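Local coordinates for aminotransferase TlmJ (Streptoalloteichus hindustanus, PDB 5UID), which is probably a pyridoxal 5'-phosphate-dependent transaminase of the DegT/DnrJ/EryC1 family, presumably serving natural-product biosynthesis, at residues A273-D277 against Y300-W304; Y303-A309 against E353-L358. All coordinates share one frame; numbering follows the deposited sequence.

Contact 1. Residues A273-D277 against Y300-W304; sequences AERYD and YYFYW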
loop_
_atom_site.group_PDB
_atom_site.type_symbol
_atom_site.label_atom_id
_atom_site.label_comp_id
_atom_site.label_asym_id
_atom_site.label_seq_id
_atom_site.Cartn_x
_atom_site.Cartn_y
_atom_site.Cartn_z
ATOM N N ALA A 273 1.649 -7.189 -31.611
ATOM C CA ALA A 273 2.155 -5.941 -32.173
ATOM C C ALA A 273 2.675 -6.135 -33.592
ATOM O O ALA A 273 2.545 -5.233 -34.429
ATOM C CB ALA A 273 3.249 -5.364 -31.276
ATOM N N GLU A 274 3.259 -7.298 -33.883
ATOM C CA GLU A 274 3.716 -7.565 -35.242
ATOM C C GLU A 274 2.539 -7.740 -36.194
ATOM O O GLU A 274 2.585 -7.276 -37.339
ATOM C CB GLU A 274 4.624 -8.794 -35.254
ATOM C CG GLU A 274 5.955 -8.557 -34.556
ATOM C CD GLU A 274 6.804 -9.809 -34.452
ATOM O OE1 GLU A 274 6.267 -10.917 -34.670
ATOM O OE2 GLU A 274 8.010 -9.683 -34.149
ATOM N N ARG A 275 1.473 -8.403 -35.738
ATOM C CA ARG A 275 0.255 -8.465 -36.538
ATOM C C ARG A 275 -0.336 -7.074 -36.737
ATOM O O ARG A 275 -0.827 -6.752 -37.826
ATOM C CB ARG A 275 -0.762 -9.398 -35.879
ATOM C CG ARG A 275 -2.115 -9.428 -36.575
ATOM C CD ARG A 275 -2.014 -9.995 -37.986
ATOM N NE ARG A 275 -3.259 -9.824 -38.733
ATOM C CZ ARG A 275 -3.435 -8.932 -39.703
ATOM N NH1 ARG A 275 -2.438 -8.133 -40.060
ATOM N NH2 ARG A 275 -4.604 -8.842 -40.324
ATOM N N TYR A 276 -0.295 -6.238 -35.696
ATOM C CA TYR A 276 -0.698 -4.842 -35.844
ATOM C C TYR A 276 0.151 -4.140 -36.898
ATOM O O TYR A 276 -0.375 -3.434 -37.767
ATOM C CB TYR A 276 -0.582 -4.111 -34.506
ATOM C CG TYR A 276 -1.724 -4.326 -33.537
ATOM C CD1 TYR A 276 -2.923 -4.894 -33.949
ATOM C CD2 TYR A 276 -1.602 -3.945 -32.206
ATOM C CE1 TYR A 276 -3.968 -5.083 -33.056
ATOM C CE2 TYR A 276 -2.635 -4.130 -31.308
ATOM C CZ TYR A 276 -3.817 -4.699 -31.738
ATOM O OH TYR A 276 -4.845 -4.879 -30.837
ATOM N N ASP A 277 1.475 -4.319 -36.829
ATOM C CA ASP A 277 2.359 -3.723 -37.826
ATOM C C ASP A 277 1.981 -4.167 -39.233
ATOM O O ASP A 277 1.971 -3.358 -40.165
ATOM C CB ASP A 277 3.815 -4.086 -37.532
ATOM C CG ASP A 277 4.339 -3.445 -36.258
ATOM O OD1 ASP A 277 3.756 -2.437 -35.801
ATOM O OD2 ASP A 277 5.347 -3.950 -35.718
ATOM N N TYR A 300 6.453 -4.668 -24.714
ATOM C CA TYR A 300 5.214 -4.500 -25.473
ATOM C C TYR A 300 4.041 -4.192 -24.540
ATOM O O TYR A 300 3.051 -4.921 -24.466
ATOM C CB TYR A 300 4.942 -5.724 -26.353
ATOM C CG TYR A 300 6.053 -5.970 -27.348
ATOM C CD1 TYR A 300 6.058 -5.335 -28.582
ATOM C CD2 TYR A 300 7.113 -6.809 -27.040
ATOM C CE1 TYR A 300 7.082 -5.545 -29.490
ATOM C CE2 TYR A 300 8.138 -7.026 -27.938
ATOM C CZ TYR A 300 8.119 -6.392 -29.161
ATOM O OH TYR A 300 9.141 -6.607 -30.056
ATOM N N TYR A 301 4.177 -3.076 -23.823
ATOM C CA TYR A 301 3.151 -2.608 -22.899
ATOM C C TYR A 301 2.124 -1.714 -23.585
ATOM O O TYR A 301 0.925 -1.833 -23.314
ATOM C CB TYR A 301 3.802 -1.866 -21.728
ATOM C CG TYR A 301 2.823 -1.427 -20.663
ATOM C CD1 TYR A 301 1.947 -2.337 -20.083
ATOM C CD2 TYR A 301 2.781 -0.107 -20.230
ATOM C CE1 TYR A 301 1.049 -1.943 -19.108
ATOM C CE2 TYR A 301 1.889 0.295 -19.251
ATOM C CZ TYR A 301 1.024 -0.627 -18.696
ATOM O OH TYR A 301 0.130 -0.234 -17.727
ATOM N N PHE A 302 2.572 -0.818 -24.463
ATOM C CA PHE A 302 1.699 0.010 -25.279
ATOM C C PHE A 302 1.903 -0.318 -26.751
ATOM O O PHE A 302 3.019 -0.617 -27.188
ATOM C CB PHE A 302 1.974 1.513 -25.091
ATOM C CG PHE A 302 1.692 2.029 -23.714
ATOM C CD1 PHE A 302 0.630 1.544 -22.972
ATOM C CD2 PHE A 302 2.488 3.024 -23.166
ATOM C CE1 PHE A 302 0.373 2.035 -21.706
ATOM C CE2 PHE A 302 2.239 3.515 -21.899
ATOM C CZ PHE A 302 1.179 3.021 -21.169
ATOM N N TYR A 303 0.820 -0.246 -27.518
ATOM C CA TYR A 303 0.907 -0.134 -28.972
ATOM C C TYR A 303 0.259 1.195 -29.342
ATOM O O TYR A 303 -0.967 1.287 -29.461
ATOM C CB TYR A 303 0.242 -1.303 -29.687
ATOM C CG TYR A 303 0.577 -1.321 -31.160
ATOM C CD1 TYR A 303 1.707 -1.983 -31.625
ATOM C CD2 TYR A 303 -0.213 -0.648 -32.083
ATOM C CE1 TYR A 303 2.028 -1.991 -32.968
ATOM C CE2 TYR A 303 0.101 -0.649 -33.428
ATOM C CZ TYR A 303 1.224 -1.323 -33.864
ATOM O OH TYR A 303 1.541 -1.332 -35.202
ATOM N N TRP A 304 1.081 2.225 -29.513
ATOM C CA TRP A 304 0.599 3.577 -29.759
ATOM C C TRP A 304 0.676 3.892 -31.247
ATOM O O TRP A 304 1.700 3.646 -31.891
ATOM C CB TRP A 304 1.404 4.598 -28.952
ATOM C CG TRP A 304 2.857 4.706 -29.338
ATOM C CD1 TRP A 304 3.428 5.677 -30.110
ATOM C CD2 TRP A 304 3.919 3.819 -28.960
ATOM N NE1 TRP A 304 4.777 5.449 -30.236
ATOM C CE2 TRP A 304 5.104 4.315 -29.541
ATOM C CE3 TRP A 304 3.983 2.653 -28.187
ATOM C CZ2 TRP A 304 6.338 3.686 -29.375
ATOM C CZ3 TRP A 304 5.208 2.029 -28.025
ATOM C CH2 TRP A 304 6.369 2.548 -28.616
#
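The phenol of Y303 donates a short hydrogen bond to the carboxylate of D277, with OH 2.5 Å from OD1. The carboxylate receives it on its anti side, 23° out of its own plane, while OD1 itself lies at the edge of the tyrosine ring. In Y303, CG anti to the backbone N (chi1 -168°) places the ring against the helix. Y276, one residue before D277, packs against a face of that ring. Its CB sits over the face, 3.7 Å from the ring centroid in a CH-pi contact, and CD2 follows toward the rim, 3.6 Å from Y303 CG. The two aromatic rings thus form an edge-to-face pair, the edge of Y276 directed at the face of Y303, with planes 58° apart.

The contact joins the late part of the long helix 249-280 to the start of strand 303-306, the first strand of the two-stranded antiparallel sheet it forms with 355-358 in a DegT/DnrJ/EryC1-type aminotransferase. The far end of Y276 turns to other elements: its OH bonds to the carbonyl of P359, and its ring lies on V369, V372 and I373 of helix 366-383. One turn earlier on the helix, the methyl of A273 fits between two tyrosines, 3.7 Å from CD1 of Y303 and 3.9 Å from CD1 of Y300. The side chain of Y300 continues along the same helix onto V266 and R270, while the backbone O of Y300 accepts a bond from R269 NH2.

Contact 2. Residues Y303-A309 against E353-L358; sequences YWVRMDA and EETLCL. With SO4 (sulfate ion), chain F.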
loop_
_atom_site.group_PDB
_atom_site.type_symbol
_atom_site.label_atom_id
_atom_site.label_comp_id
_atom_site.label_asym_id
_atom_site.label_seq_id
_atom_site.Cartn_x
_atom_site.Cartn_y
_atom_site.Cartn_z
ATOM N N TYR A 303 0.820 -0.246 -27.518
ATOM C CA TYR A 303 0.907 -0.134 -28.972
ATOM C C TYR A 303 0.259 1.195 -29.342
ATOM O O TYR A 303 -0.967 1.287 -29.461
ATOM C CB TYR A 303 0.242 -1.303 -29.687
ATOM C CG TYR A 303 0.577 -1.321 -31.160
ATOM C CD1 TYR A 303 1.707 -1.983 -31.625
ATOM C CD2 TYR A 303 -0.213 -0.648 -32.083
ATOM C CE1 TYR A 303 2.028 -1.991 -32.968
ATOM C CE2 TYR A 303 0.101 -0.649 -33.428
ATOM C CZ TYR A 303 1.224 -1.323 -33.864
ATOM O OH TYR A 303 1.541 -1.332 -35.202
ATOM N N TRP A 304 1.081 2.225 -29.513
ATOM C CA TRP A 304 0.599 3.577 -29.759
ATOM C C TRP A 304 0.676 3.892 -31.247
ATOM O O TRP A 304 1.700 3.646 -31.891
ATOM C CB TRP A 304 1.404 4.598 -28.952
ATOM C CG TRP A 304 2.857 4.706 -29.338
ATOM C CD1 TRP A 304 3.428 5.677 -30.110
ATOM C CD2 TRP A 304 3.919 3.819 -28.960
ATOM N NE1 TRP A 304 4.777 5.449 -30.236
ATOM C CE2 TRP A 304 5.104 4.315 -29.541
ATOM C CE3 TRP A 304 3.983 2.653 -28.187
ATOM C CZ2 TRP A 304 6.338 3.686 -29.375
ATOM C CZ3 TRP A 304 5.208 2.029 -28.025
ATOM C CH2 TRP A 304 6.369 2.548 -28.616
ATOM N N VAL A 305 -0.413 4.425 -31.785
ATOM C CA VAL A 305 -0.464 4.877 -33.167
ATOM C C VAL A 305 -0.654 6.385 -33.163
ATOM O O VAL A 305 -1.256 6.955 -32.246
ATOM C CB VAL A 305 -1.587 4.180 -33.962
ATOM C CG1 VAL A 305 -1.262 2.707 -34.159
ATOM C CG2 VAL A 305 -2.921 4.345 -33.249
ATOM N N ARG A 306 -0.129 7.033 -34.199
ATOM C CA ARG A 306 -0.171 8.483 -34.319
ATOM C C ARG A 306 -1.006 8.886 -35.527
ATOM O O ARG A 306 -0.933 8.256 -36.586
ATOM C CB ARG A 306 1.239 9.061 -34.441
ATOM C CG ARG A 306 2.049 8.999 -33.155
ATOM C CD ARG A 306 3.526 9.196 -33.445
ATOM N NE ARG A 306 4.117 7.994 -34.027
ATOM C CZ ARG A 306 5.128 7.996 -34.889
ATOM N NH1 ARG A 306 5.660 9.143 -35.291
ATOM N NH2 ARG A 306 5.599 6.849 -35.359
HETATM N N MSE A 307 -1.794 9.942 -35.359
HETATM C CA MSE A 307 -2.642 10.449 -36.428
HETATM C C MSE A 307 -2.858 11.949 -36.254
HETATM O O MSE A 307 -2.387 12.536 -35.280
HETATM C CB MSE A 307 -3.977 9.702 -36.449
HETATM C CG MSE A 307 -4.820 9.893 -35.199
HETATM SE SE MSE A 307 -6.140 8.474 -34.950
HETATM C CE MSE A 307 -5.000 7.140 -34.111
ATOM N N ASP A 308 -3.554 12.575 -37.200
ATOM C CA ASP A 308 -3.803 14.008 -37.102
ATOM C C ASP A 308 -4.683 14.312 -35.895
ATOM O O ASP A 308 -5.624 13.575 -35.589
ATOM C CB ASP A 308 -4.463 14.524 -38.382
ATOM C CG ASP A 308 -4.537 16.039 -38.426
ATOM O OD1 ASP A 308 -3.487 16.681 -38.637
ATOM O OD2 ASP A 308 -5.644 16.587 -38.246
ATOM N N ALA A 309 -4.366 15.414 -35.207
ATOM C CA ALA A 309 -5.057 15.741 -33.963
ATOM C C ALA A 309 -6.548 15.969 -34.179
ATOM O O ALA A 309 -7.347 15.749 -33.262
ATOM C CB ALA A 309 -4.421 16.972 -33.319
ATOM N N GLU A 353 -1.820 15.252 -28.377
ATOM C CA GLU A 353 -2.931 15.492 -29.286
ATOM C C GLU A 353 -3.002 14.500 -30.437
ATOM O O GLU A 353 -4.049 14.405 -31.085
ATOM C CB GLU A 353 -2.850 16.909 -29.863
ATOM C CG GLU A 353 -3.170 18.009 -28.872
ATOM C CD GLU A 353 -3.028 19.389 -29.481
ATOM O OE1 GLU A 353 -1.880 19.829 -29.703
ATOM O OE2 GLU A 353 -4.067 20.028 -29.751
ATOM N N GLU A 354 -1.927 13.759 -30.704
ATOM C CA GLU A 354 -1.851 12.924 -31.892
ATOM C C GLU A 354 -1.744 11.434 -31.609
ATOM O O GLU A 354 -1.849 10.639 -32.550
ATOM C CB GLU A 354 -0.655 13.346 -32.759
ATOM C CG GLU A 354 -0.751 14.765 -33.294
ATOM C CD GLU A 354 0.429 15.140 -34.171
ATOM O OE1 GLU A 354 1.395 14.350 -34.241
ATOM O OE2 GLU A 354 0.390 16.225 -34.791
ATOM N N THR A 355 -1.550 11.029 -30.359
ATOM C CA THR A 355 -1.274 9.639 -30.033
ATOM C C THR A 355 -2.517 8.964 -29.470
ATOM O O THR A 355 -3.277 9.568 -28.709
ATOM C CB THR A 355 -0.124 9.534 -29.027
ATOM O OG1 THR A 355 0.948 10.391 -29.438
ATOM C CG2 THR A 355 0.388 8.105 -28.946
ATOM N N LEU A 356 -2.719 7.708 -29.861
ATOM C CA LEU A 356 -3.787 6.875 -29.331
ATOM C C LEU A 356 -3.224 5.483 -29.090
ATOM O O LEU A 356 -2.529 4.936 -29.952
ATOM C CB LEU A 356 -4.980 6.810 -30.291
ATOM C CG LEU A 356 -6.256 6.175 -29.733
ATOM C CD1 LEU A 356 -6.843 7.048 -28.635
ATOM C CD2 LEU A 356 -7.276 5.930 -30.835
ATOM N N CYS A 357 -3.513 4.921 -27.922
ATOM C CA CYS A 357 -3.014 3.609 -27.534
ATOM C C CYS A 357 -4.084 2.553 -27.786
ATOM O O CYS A 357 -5.213 2.680 -27.303
ATOM C CB CYS A 357 -2.597 3.605 -26.064
ATOM S SG CYS A 357 -1.328 4.830 -25.665
ATOM N N LEU A 358 -3.720 1.514 -28.538
ATOM C CA LEU A 358 -4.616 0.431 -28.910
ATOM C C LEU A 358 -4.487 -0.731 -27.936
ATOM O O LEU A 358 -3.456 -0.887 -27.274
ATOM C CB LEU A 358 -4.304 -0.043 -30.329
ATOM C CG LEU A 358 -4.292 1.009 -31.438
ATOM C CD1 LEU A 358 -4.068 0.337 -32.783
ATOM C CD2 LEU A 358 -5.576 1.825 -31.443
HETATM S S SO4 F . 8.364 7.974 -37.563
HETATM O O1 SO4 F . 9.041 7.931 -38.857
HETATM O O2 SO4 F . 9.167 8.749 -36.622
HETATM O O3 SO4 F . 7.056 8.602 -37.723
HETATM O O4 SO4 F . 8.197 6.615 -37.055
HETATM O O HOH W 1 -1.554 0.388 -25.971
HETATM O O HOH W 2 -1.938 16.947 -36.116
#
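V305 and L356 face each other as a hydrogen-bonded pair of the two-stranded antiparallel sheet formed by 303-306 and 355-358. V305 N lies 2.8 Å from L356 O, and L356 N bonds back to V305 O; L358 N to Y303 O extends the ladder at one end, M307 N to E354 O at the other. W304 with C357 and R306 with T355 are the non-hydrogen-bonded pairs.

The face carrying V305, L356 and L358 is tightly packed and apolar. CD1 of L358 lies 3.9 Å from V305 CG1 and also meets the edge of the Y303 ring. The selenomethionine M307 bends at chi3 (83°), which folds its CE back to 3.8 Å from L356 CB; M315 of helix 309-321 touches both, and A316 lies on L356. The other face holds W304 beside T355, CB to CG2 3.7 Å, with the indole N bonded to the carbonyl of A109.

Further along this face the side chain of R306 leads away from the sheet and is partly exposed. Its guanidinium presents an edge to a sulfate, probably from the crystallisation liquor: NH1 is 2.9 Å from O3 and NH2 3.1 Å from O4, while NH2 also bonds to the carbonyl of C288. A leucine at R306 would probably leave the sulfate without these two donors and the C288 carbonyl without its guanidinium partner. Beyond the strands, where D308 caps helix 309-321, the contact becomes solvent-facing. E354 OE1 forms a salt bridge with R350 there, and one water accepts from A309 N and donates to D308 OD1 and to E354 OE2, the last at 2.8 Å.

Strand 303-306 belongs to both contacts, with Y303 as the residue that works in each: its side chain serves contact 1 and its backbone chiefly contact 2. Contact 1 is a helix-to-strand join made by side chains, largely aromatic, with a single phenol-carboxylate bond across it. Contact 2 is a strand pairing carried by backbone bonds, with side-chain packing on both faces. Both are mainly buried, but contact 2 runs on from the covered strands to a solvent-facing end at D308, A309, E353 and E354; separately, within the strand, R306 holds a sulfate. Together they tie helix 249-280, through 303-306, to strand 355-358.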